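Local coordinates for protein acyl-CoA dehydrogenase FadE3 (Mycobacterium smegmatis, PDB 4IV6) that binds dihydroflavine-adenine dinucleotide and belongs to the acyl-CoA dehydrogenase family of flavoproteins, assembling from four chains, at residues Ala322-Phe325 with Ala326-Ala330; Ala359-Ile363 with Val364-Thr368; Glu370-Arg373 with Asn374-Ala377. All coordinates share one frame; numbering follows the deposited sequence. Where two conformers were deposited one is given.

Contact 1: Ala322-Phe325 with Ala326-Ala330; sequences AKLF and ASETA
Phe325 and Thr329 meet one turn apart, on the closely packed part of this helix surface. The hydroxyl OG1 of Thr329 lies over one face of the phenyl ring, displaced toward its rim, with CE2 of Phe325 3.4 Å from Thr329 OG1. The same oxygen donates to the backbone: Thr329 OG1 is 2.9 Å from Phe325 O, coming from above the carbonyl plane, while Thr329 N reaches that oxygen from the opposite face. Two bonds thus grip Phe325 O. The torsion of Thr329 (chi1 -69°) sets OG1 beside its own backbone N, which turns the hydroxyl back up the helix; CG of Phe325, opposite its N (chi1 -169°), carries the ring to meet it. Ser327 repeats the device with Lys323: OG is 2.8 Å and N 3.1 Å from Lys323 O, serine being short enough for OG to fold back onto the carbonyl that its own N also bonds. Ala322 and Ala326 are compact, and their methyls pack on helix 234-270. Between the two segments the Leu324-Glu328 side is looser. Leu324 CD1 comes no closer than 4.4 Å to Glu328 CG; Leu324 packs instead on helix 369-383, and Glu328, partly exposed, bends away to Asn369 and to Arg339 of the third subunit. Lys323 stretches its amine to Asn369, Gly367 O and Met362 O. Phe325, partly exposed, packs on Phe325 of the second subunit. Bonds from each N-H to the carbonyl four residues back make this a regular alpha-helical stretch of helix 316-340, in the helical C-terminal bundle of the acyl-CoA dehydrogenase fold.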
loop_
_atom_site.group_PDB
_atom_site.type_symbol
_atom_site.label_atom_id
_atom_site.label_comp_id
_atom_site.label_asym_id
_atom_site.label_seq_id
_atom_site.Cartn_x
_atom_site.Cartn_y
_atom_site.Cartn_z
ATOM N N ALA B 322 0.014 5.806 -18.243
ATOM C CA ALA B 322 -1.080 6.673 -17.880
ATOM C C ALA B 322 -2.292 5.834 -17.497
ATOM O O ALA B 322 -2.972 6.104 -16.493
ATOM C CB ALA B 322 -1.415 7.623 -19.028
ATOM N N LYS B 323 -2.559 4.801 -18.294
ATOM C CA LYS B 323 -3.716 3.938 -18.032
ATOM C C LYS B 323 -3.558 3.196 -16.712
ATOM O O LYS B 323 -4.480 3.119 -15.915
ATOM C CB LYS B 323 -3.898 2.977 -19.211
ATOM C CG LYS B 323 -5.173 2.132 -19.190
ATOM C CD LYS B 323 -5.018 0.863 -18.357
ATOM C CE LYS B 323 -6.163 -0.100 -18.670
ATOM N NZ LYS B 323 -6.077 -1.344 -17.894
ATOM N N LEU B 324 -2.383 2.609 -16.503
ATOM C CA LEU B 324 -2.091 1.860 -15.285
ATOM C C LEU B 324 -2.179 2.765 -14.056
ATOM O O LEU B 324 -2.896 2.458 -13.101
ATOM C CB LEU B 324 -0.689 1.247 -15.359
ATOM C CG LEU B 324 -0.198 0.475 -14.115
ATOM C CD1 LEU B 324 -1.068 -0.749 -13.877
ATOM C CD2 LEU B 324 1.237 0.082 -14.336
ATOM N N PHE B 325 -1.479 3.894 -14.086
ATOM C CA PHE B 325 -1.464 4.761 -12.931
ATOM C C PHE B 325 -2.847 5.357 -12.634
ATOM O O PHE B 325 -3.282 5.399 -11.476
ATOM C CB PHE B 325 -0.444 5.885 -13.096
ATOM C CG PHE B 325 -0.208 6.650 -11.824
ATOM C CD1 PHE B 325 0.618 6.129 -10.840
ATOM C CD2 PHE B 325 -0.844 7.859 -11.590
ATOM C CE1 PHE B 325 0.828 6.826 -9.648
ATOM C CE2 PHE B 325 -0.652 8.550 -10.394
ATOM C CZ PHE B 325 0.181 8.030 -9.433
ATOM N N ALA B 326 -3.517 5.862 -13.668
ATOM C CA ALA B 326 -4.778 6.539 -13.438
ATOM C C ALA B 326 -5.859 5.570 -12.935
ATOM O O ALA B 326 -6.656 5.922 -12.068
ATOM C CB ALA B 326 -5.269 7.250 -14.712
ATOM N N SER B 327 -5.934 4.389 -13.524
ATOM C CA SER B 327 -6.942 3.399 -13.135
ATOM C C SER B 327 -6.754 2.904 -11.687
ATOM O O SER B 327 -7.752 2.778 -10.938
ATOM C CB SER B 327 -6.963 2.224 -14.115
ATOM O OG SER B 327 -5.776 1.469 -14.098
ATOM N N GLU B 328 -5.507 2.657 -11.281
ATOM C CA GLU B 328 -5.230 2.239 -9.894
ATOM C C GLU B 328 -5.553 3.403 -8.949
ATOM O O GLU B 328 -6.181 3.209 -7.893
ATOM C CB GLU B 328 -3.772 1.810 -9.719
ATOM C CG GLU B 328 -3.413 0.537 -10.442
ATOM C CD GLU B 328 -4.149 -0.688 -9.925
ATOM O OE1 GLU B 328 -4.470 -0.754 -8.732
ATOM O OE2 GLU B 328 -4.404 -1.620 -10.700
ATOM N N THR B 329 -5.147 4.623 -9.350
ATOM C CA THR B 329 -5.431 5.818 -8.571
ATOM C C THR B 329 -6.939 6.035 -8.407
ATOM O O THR B 329 -7.394 6.321 -7.302
ATOM C CB THR B 329 -4.791 7.074 -9.198
ATOM O OG1 THR B 329 -3.370 6.973 -9.062
ATOM C CG2 THR B 329 -5.206 8.341 -8.475
ATOM N N ALA B 330 -7.714 5.898 -9.483
ATOM C CA ALA B 330 -9.172 6.105 -9.374
ATOM C C ALA B 330 -9.827 5.132 -8.402
ATOM O O ALA B 330 -10.717 5.511 -7.651
ATOM C CB ALA B 330 -9.856 6.065 -10.744
#

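Contact 2: Ala359-Ile363 with Val364-Thr368; sequences APLMI and VGEGT. With FDA (dihydroflavine-adenine dinucleotide), chain D.
Leu361 takes an uncommon shape, its chi2 of -91° lying about 30° off the nearest staggered position, and spreads its two methyls between Glu366 and the flavin. CD1 of Leu361 is 3.8 Å from OE2 of Glu366, whereas CD2 lies 3.5 Å from the ring methyl C7M of dihydroflavine-adenine dinucleotide. Lacking a side chain, Gly365 lets that CD2 methyl settle beside its backbone. Here helix 352-364 runs out: Val364 N bonds to Pro360 O at 3.0 Å, and Gly365 N bonds to Leu361 O at the more bent angle of 138°. Beyond, Gly367 has a positive phi, a conformation that glycine adopts readily, and its N makes a weak bond to O2' of the ligand. Ile363 O, at the turn, receives a CA-H contact from Thr368. Thr368 is the N-cap of helix 369-383, its OG1 taking the N-H of Ile371, and the same oxygen stands 2.7 Å from ribose O2B of the ligand. At the flavin, Gly365 O lies 3.1 Å from C9A of the ligand, alongside the Leu361 methyl at C7M. This is consistent with neutral groups of 359-368 meeting the ligand; the charge of Glu366 is probably balanced by its salt bridge to Arg252.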
loop_
_atom_site.group_PDB
_atom_site.type_symbol
_atom_site.label_atom_id
_atom_site.label_comp_id
_atom_site.label_asym_id
_atom_site.label_seq_id
_atom_site.Cartn_x
_atom_site.Cartn_y
_atom_site.Cartn_z
ATOM N N ALA B 359 -15.074 2.170 -10.969
ATOM C CA ALA B 359 -13.615 2.224 -11.041
ATOM C C ALA B 359 -12.912 0.915 -11.445
ATOM O O ALA B 359 -11.989 0.960 -12.254
ATOM C CB ALA B 359 -13.043 2.773 -9.718
ATOM N N PRO B 360 -13.368 -0.232 -10.948
ATOM C CA PRO B 360 -12.746 -1.480 -11.352
ATOM C C PRO B 360 -12.826 -1.790 -12.848
ATOM O O PRO B 360 -11.961 -2.525 -13.365
ATOM C CB PRO B 360 -13.483 -2.541 -10.525
ATOM C CG PRO B 360 -14.120 -1.806 -9.415
ATOM C CD PRO B 360 -14.422 -0.452 -9.942
ATOM N N LEU B 361 -13.782 -1.194 -13.549
ATOM C CA LEU B 361 -13.895 -1.413 -14.996
ATOM C C LEU B 361 -12.599 -1.080 -15.712
ATOM O O LEU B 361 -12.156 -1.859 -16.563
ATOM C CB LEU B 361 -15.035 -0.593 -15.589
ATOM C CG LEU B 361 -15.396 -0.776 -17.079
ATOM C CD1 LEU B 361 -14.638 0.176 -17.975
ATOM C CD2 LEU B 361 -15.230 -2.210 -17.583
ATOM N N MET B 362 -11.978 0.053 -15.379
ATOM C CA MET B 362 -10.761 0.501 -16.055
ATOM C C MET B 362 -9.543 -0.331 -15.681
ATOM O O MET B 362 -8.523 -0.278 -16.352
ATOM C CB MET B 362 -10.492 1.981 -15.752
ATOM C CG MET B 362 -11.439 2.932 -16.480
ATOM S SD MET B 362 -13.088 3.022 -15.767
ATOM C CE MET B 362 -12.811 4.271 -14.482
ATOM N N ILE B 363 -9.655 -1.096 -14.612
ATOM C CA ILE B 363 -8.595 -1.990 -14.153
ATOM C C ILE B 363 -8.642 -3.372 -14.832
ATOM O O ILE B 363 -7.601 -3.864 -15.289
ATOM C CB ILE B 363 -8.701 -2.148 -12.623
ATOM C CG1 ILE B 363 -8.164 -0.886 -11.953
ATOM C CG2 ILE B 363 -7.940 -3.346 -12.111
ATOM C CD1 ILE B 363 -8.355 -0.874 -10.446
ATOM N N VAL B 364 -9.823 -3.995 -14.885
ATOM C CA VAL B 364 -9.970 -5.400 -15.336
ATOM C C VAL B 364 -10.595 -5.567 -16.700
ATOM O O VAL B 364 -10.512 -6.655 -17.286
ATOM C CB VAL B 364 -10.822 -6.284 -14.384
ATOM C CG1 VAL B 364 -10.269 -6.247 -12.991
ATOM C CG2 VAL B 364 -12.311 -5.893 -14.385
ATOM N N GLY B 365 -11.242 -4.521 -17.181
ATOM C CA GLY B 365 -12.126 -4.613 -18.346
ATOM C C GLY B 365 -11.748 -3.710 -19.508
ATOM O O GLY B 365 -12.542 -3.513 -20.439
ATOM N N GLU B 366 -10.548 -3.148 -19.482
ATOM C CA GLU B 366 -10.040 -2.407 -20.667
ATOM C C GLU B 366 -8.589 -2.829 -20.880
ATOM O O GLU B 366 -7.643 -2.026 -20.756
ATOM C CB GLU B 366 -10.173 -0.909 -20.420
ATOM C CG GLU B 366 -11.613 -0.403 -20.269
ATOM C CD GLU B 366 -12.373 -0.307 -21.593
ATOM O OE1 GLU B 366 -11.744 -0.563 -22.652
ATOM O OE2 GLU B 366 -13.604 0.032 -21.590
ATOM N N GLY B 367 -8.416 -4.116 -21.210
ATOM C CA GLY B 367 -7.145 -4.797 -20.971
ATOM C C GLY B 367 -6.893 -4.809 -19.449
ATOM O O GLY B 367 -7.286 -3.878 -18.729
ATOM N N THR B 368 -6.263 -5.851 -18.926
ATOM C CA THR B 368 -5.993 -5.865 -17.495
ATOM C C THR B 368 -4.699 -5.145 -17.100
ATOM O O THR B 368 -3.757 -5.009 -17.874
ATOM C CB THR B 368 -5.906 -7.295 -16.928
ATOM O OG1 THR B 368 -4.690 -7.913 -17.361
ATOM C CG2 THR B 368 -7.123 -8.124 -17.336
HETATM P PA FDA D . -8.039 -13.296 -18.745
HETATM O O1A FDA D . -7.131 -13.029 -19.920
HETATM O O2A FDA D . -8.801 -14.589 -18.649
HETATM O O5B FDA D . -7.177 -13.093 -17.410
HETATM C C5B FDA D . -7.660 -13.461 -16.097
HETATM C C4B FDA D . -6.615 -13.044 -15.048
HETATM O O4B FDA D . -5.315 -13.582 -15.360
HETATM C C3B FDA D . -6.411 -11.545 -15.005
HETATM O O3B FDA D . -5.991 -11.164 -13.677
HETATM C C2B FDA D . -5.304 -11.346 -16.018
HETATM O O2B FDA D . -4.562 -10.140 -15.859
HETATM C C1B FDA D . -4.424 -12.527 -15.684
HETATM N N9A FDA D . -3.522 -12.929 -16.798
HETATM C C8A FDA D . -3.909 -13.525 -17.947
HETATM N N7A FDA D . -2.835 -13.796 -18.716
HETATM C C5A FDA D . -1.748 -13.351 -18.041
HETATM C C6A FDA D . -0.313 -13.310 -18.269
HETATM N N6A FDA D . 0.184 -13.810 -19.402
HETATM N N1A FDA D . 0.507 -12.764 -17.343
HETATM C C2A FDA D . 0.011 -12.290 -16.188
HETATM N N3A FDA D . -1.310 -12.284 -15.901
HETATM C C4A FDA D . -2.202 -12.807 -16.768
HETATM N N1 FDA D . -13.205 -6.190 -25.067
HETATM C C2 FDA D . -13.376 -5.834 -26.337
HETATM O O2 FDA D . -12.778 -6.468 -27.227
HETATM N N3 FDA D . -14.175 -4.811 -26.690
HETATM C C4 FDA D . -14.875 -4.078 -25.825
HETATM O O4 FDA D . -15.633 -3.148 -26.214
HETATM C C4X FDA D . -14.717 -4.391 -24.390
HETATM N N5 FDA D . -15.390 -3.745 -23.415
HETATM C C5X FDA D . -15.543 -4.337 -22.203
HETATM C C6 FDA D . -16.550 -3.935 -21.318
HETATM C C7 FDA D . -16.686 -4.515 -20.057
HETATM C C7M FDA D . -17.797 -4.095 -19.129
HETATM C C8 FDA D . -15.780 -5.515 -19.650
HETATM C C8M FDA D . -15.840 -6.198 -18.303
HETATM C C9 FDA D . -14.789 -5.918 -20.529
HETATM C C9A FDA D . -14.669 -5.356 -21.810
HETATM N N10 FDA D . -13.667 -5.823 -22.686
HETATM C C10 FDA D . -13.842 -5.537 -24.058
HETATM C "C1'" FDA D . -13.052 -7.116 -22.364
HETATM C "C2'" FDA D . -11.751 -6.830 -21.646
HETATM O "O2'" FDA D . -10.802 -6.219 -22.521
HETATM C "C3'" FDA D . -11.214 -8.146 -21.082
HETATM O "O3'" FDA D . -11.981 -8.469 -19.927
HETATM C "C4'" FDA D . -9.755 -8.086 -20.698
HETATM O "O4'" FDA D . -9.026 -8.234 -21.928
HETATM C "C5'" FDA D . -9.353 -9.253 -19.778
HETATM O "O5'" FDA D . -9.800 -10.456 -20.362
HETATM P P FDA D . -10.268 -11.748 -19.574
HETATM O O1P FDA D . -10.414 -12.784 -20.670
HETATM O O2P FDA D . -11.450 -11.412 -18.730
HETATM O O3P FDA D . -9.010 -12.032 -18.604
#

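Contact 3: Glu370-Arg373 with Asn374-Ala377; sequences EIQR and NVIA. With FDA (dihydroflavine-adenine dinucleotide), chain D.
The adenine of dihydroflavine-adenine dinucleotide presents one face to Ile371, Asn374 and Glu370. CD1 of Ile371 sits almost squarely above the ring, 3.7 Å from C5A of the ligand. Nearer the rim, Asn374 ND2 is 3.3 Å from N1A of the ligand but stands well above the ring plane instead of meeting N1A at its edge. CB of Glu370 approaches the same face from the N3A side. The carboxylate of Glu370 goes on to the ribose, where O2B of the ligand donates a bond of 2.7 Å to Glu370 OE1; a bend at chi2 (72°) folds the chain back toward the sugar. OE1 also has a weak hydrogen bond with Thr368 OG1. A branched apolar residue thus suits the flat ring and an acid the hydroxyl, while the amide lies above the face near N1A. These groups are carried by helix 369-383 of the helical C-terminal domain, in which the ligand-facing residues come from the first two turns. Its main chain joins the two halves of the contact: Asn374 N bonds to Glu370 O at 3.1 Å, a nearly straight bond (166°), and Ala377 N bonds to Arg373 O at 2.9 Å. Away from the ligand the contacts are mixed, apolar and polar. The amide of Gln372 passes across Ile376 at a slant, with Gln372 NE2 3.7 Å from Ile376 CG1, and both side chains touch Leu324 of helix 316-340. Ile371 and Val375 meet through their methyls, CG2 of Ile371 lying 4.2 Å from CG2 of Val375. Arg373 sends an extended chain from CG to NE out of the helix, long enough for NE to form a salt bridge with Asp290 of the second subunit, while small Ala377 packs on Gly285 of that subunit.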
loop_
_atom_site.group_PDB
_atom_site.type_symbol
_atom_site.label_atom_id
_atom_site.label_comp_id
_atom_site.label_asym_id
_atom_site.label_seq_id
_atom_site.Cartn_x
_atom_site.Cartn_y
_atom_site.Cartn_z
ATOM N N GLU B 370 -2.489 -6.379 -15.081
ATOM C CA GLU B 370 -1.386 -7.344 -15.109
ATOM C C GLU B 370 -0.755 -7.369 -16.514
ATOM O O GLU B 370 0.471 -7.284 -16.661
ATOM C CB GLU B 370 -1.803 -8.747 -14.679
ATOM C CG GLU B 370 -2.314 -8.851 -13.225
ATOM C CD GLU B 370 -3.683 -8.235 -13.002
ATOM O OE1 GLU B 370 -4.500 -8.226 -13.941
ATOM O OE2 GLU B 370 -3.934 -7.723 -11.875
ATOM N N ILE B 371 -1.586 -7.431 -17.548
ATOM C CA ILE B 371 -1.053 -7.394 -18.905
ATOM C C ILE B 371 -0.355 -6.051 -19.148
ATOM O O ILE B 371 0.712 -5.999 -19.749
ATOM C CB ILE B 371 -2.117 -7.626 -19.995
ATOM C CG1 ILE B 371 -2.694 -9.032 -19.876
ATOM C CG2 ILE B 371 -1.515 -7.388 -21.390
ATOM C CD1 ILE B 371 -1.694 -10.150 -19.990
ATOM N N GLN B 372 -0.959 -4.974 -18.677
ATOM C CA GLN B 372 -0.366 -3.655 -18.889
ATOM C C GLN B 372 1.054 -3.547 -18.259
ATOM O O GLN B 372 1.958 -2.950 -18.851
ATOM C CB GLN B 372 -1.299 -2.592 -18.335
ATOM C CG GLN B 372 -0.866 -1.178 -18.637
ATOM C CD GLN B 372 -0.818 -0.902 -20.120
ATOM O OE1 GLN B 372 -1.840 -0.605 -20.726
ATOM N NE2 GLN B 372 0.385 -0.995 -20.714
ATOM N N ARG B 373 1.249 -4.102 -17.065
ATOM C CA ARG B 373 2.599 -4.067 -16.451
ATOM C C ARG B 373 3.583 -4.880 -17.260
ATOM O O ARG B 373 4.732 -4.476 -17.415
ATOM C CB ARG B 373 2.601 -4.615 -15.014
ATOM C CG ARG B 373 1.876 -3.761 -14.008
ATOM C CD ARG B 373 2.256 -4.112 -12.575
ATOM N NE ARG B 373 1.595 -3.193 -11.640
ATOM C CZ ARG B 373 0.326 -3.315 -11.238
ATOM N NH1 ARG B 373 -0.434 -4.319 -11.646
ATOM N NH2 ARG B 373 -0.176 -2.422 -10.399
ATOM N N ASN B 374 3.154 -6.049 -17.753
ATOM C CA ASN B 374 4.028 -6.868 -18.615
ATOM C C ASN B 374 4.500 -6.066 -19.818
ATOM O O ASN B 374 5.663 -6.143 -20.219
ATOM C CB ASN B 374 3.324 -8.129 -19.165
ATOM C CG ASN B 374 3.021 -9.171 -18.106
ATOM O OD1 ASN B 374 3.619 -9.217 -16.989
ATOM N ND2 ASN B 374 2.087 -10.049 -18.457
ATOM N N VAL B 375 3.576 -5.320 -20.413
ATOM C CA VAL B 375 3.858 -4.580 -21.643
ATOM C C VAL B 375 4.842 -3.461 -21.328
ATOM O O VAL B 375 5.808 -3.244 -22.051
ATOM C CB VAL B 375 2.552 -4.009 -22.243
ATOM C CG1 VAL B 375 2.834 -2.927 -23.282
ATOM C CG2 VAL B 375 1.718 -5.115 -22.895
ATOM N N ILE B 376 4.612 -2.792 -20.201
ATOM C CA ILE B 376 5.468 -1.692 -19.747
ATOM C C ILE B 376 6.891 -2.172 -19.428
ATOM O O ILE B 376 7.871 -1.512 -19.817
ATOM C CB ILE B 376 4.821 -0.963 -18.550
ATOM C CG1 ILE B 376 3.604 -0.135 -19.034
ATOM C CG2 ILE B 376 5.803 -0.018 -17.863
ATOM C CD1 ILE B 376 2.699 0.282 -17.922
ATOM N N ALA B 377 7.022 -3.340 -18.779
ATOM C CA ALA B 377 8.366 -3.860 -18.460
ATOM C C ALA B 377 9.192 -4.096 -19.726
ATOM O O ALA B 377 10.353 -3.737 -19.805
ATOM C CB ALA B 377 8.277 -5.134 -17.633
HETATM P PA FDA D . -8.039 -13.296 -18.745
HETATM O O1A FDA D . -7.131 -13.029 -19.920
HETATM O O2A FDA D . -8.801 -14.589 -18.649
HETATM O O5B FDA D . -7.177 -13.093 -17.410
HETATM C C5B FDA D . -7.660 -13.461 -16.097
HETATM C C4B FDA D . -6.615 -13.044 -15.048
HETATM O O4B FDA D . -5.315 -13.582 -15.360
HETATM C C3B FDA D . -6.411 -11.545 -15.005
HETATM O O3B FDA D . -5.991 -11.164 -13.677
HETATM C C2B FDA D . -5.304 -11.346 -16.018
HETATM O O2B FDA D . -4.562 -10.140 -15.859
HETATM C C1B FDA D . -4.424 -12.527 -15.684
HETATM N N9A FDA D . -3.522 -12.929 -16.798
HETATM C C8A FDA D . -3.909 -13.525 -17.947
HETATM N N7A FDA D . -2.835 -13.796 -18.716
HETATM C C5A FDA D . -1.748 -13.351 -18.041
HETATM C C6A FDA D . -0.313 -13.310 -18.269
HETATM N N6A FDA D . 0.184 -13.810 -19.402
HETATM N N1A FDA D . 0.507 -12.764 -17.343
HETATM C C2A FDA D . 0.011 -12.290 -16.188
HETATM N N3A FDA D . -1.310 -12.284 -15.901
HETATM C C4A FDA D . -2.202 -12.807 -16.768
HETATM N N1 FDA D . -13.205 -6.190 -25.067
HETATM C C2 FDA D . -13.376 -5.834 -26.337
HETATM O O2 FDA D . -12.778 -6.468 -27.227
HETATM N N3 FDA D . -14.175 -4.811 -26.690
HETATM C C4 FDA D . -14.875 -4.078 -25.825
HETATM O O4 FDA D . -15.633 -3.148 -26.214
HETATM C C4X FDA D . -14.717 -4.391 -24.390
HETATM N N5 FDA D . -15.390 -3.745 -23.415
HETATM C C5X FDA D . -15.543 -4.337 -22.203
HETATM C C6 FDA D . -16.550 -3.935 -21.318
HETATM C C7 FDA D . -16.686 -4.515 -20.057
HETATM C C7M FDA D . -17.797 -4.095 -19.129
HETATM C C8 FDA D . -15.780 -5.515 -19.650
HETATM C C8M FDA D . -15.840 -6.198 -18.303
HETATM C C9 FDA D . -14.789 -5.918 -20.529
HETATM C C9A FDA D . -14.669 -5.356 -21.810
HETATM N N10 FDA D . -13.667 -5.823 -22.686
HETATM C C10 FDA D . -13.842 -5.537 -24.058
HETATM C "C1'" FDA D . -13.052 -7.116 -22.364
HETATM C "C2'" FDA D . -11.751 -6.830 -21.646
HETATM O "O2'" FDA D . -10.802 -6.219 -22.521
HETATM C "C3'" FDA D . -11.214 -8.146 -21.082
HETATM O "O3'" FDA D . -11.981 -8.469 -19.927
HETATM C "C4'" FDA D . -9.755 -8.086 -20.698
HETATM O "O4'" FDA D . -9.026 -8.234 -21.928
HETATM C "C5'" FDA D . -9.353 -9.253 -19.778
HETATM O "O5'" FDA D . -9.800 -10.456 -20.362
HETATM P P FDA D . -10.268 -11.748 -19.574
HETATM O O1P FDA D . -10.414 -12.784 -20.670
HETATM O O2P FDA D . -11.450 -11.412 -18.730
HETATM O O3P FDA D . -9.010 -12.032 -18.604
#

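Contacts 1, 2 and 3 follow one another along the chain, yet contact 1 touches both of the others. Lys323 joins it to contact 2, whose centre is about 10 Å away: Lys323 NZ is 2.9 Å from Gly367 O, in a probable hydrogen bond. Leu324 joins it to contact 3, about 13 Å away between centres, with Leu324 CD2 3.9 Å from Ile376 CD1. Contacts 2 and 3 adjoin in sequence and share the ligand, the former meeting flavin and sugars, the latter adenine and its ribose. Contact 1 stands behind them, the Lys323 side chain about 8 Å from the ligand, and may help position the loop 364-368 as a second shell.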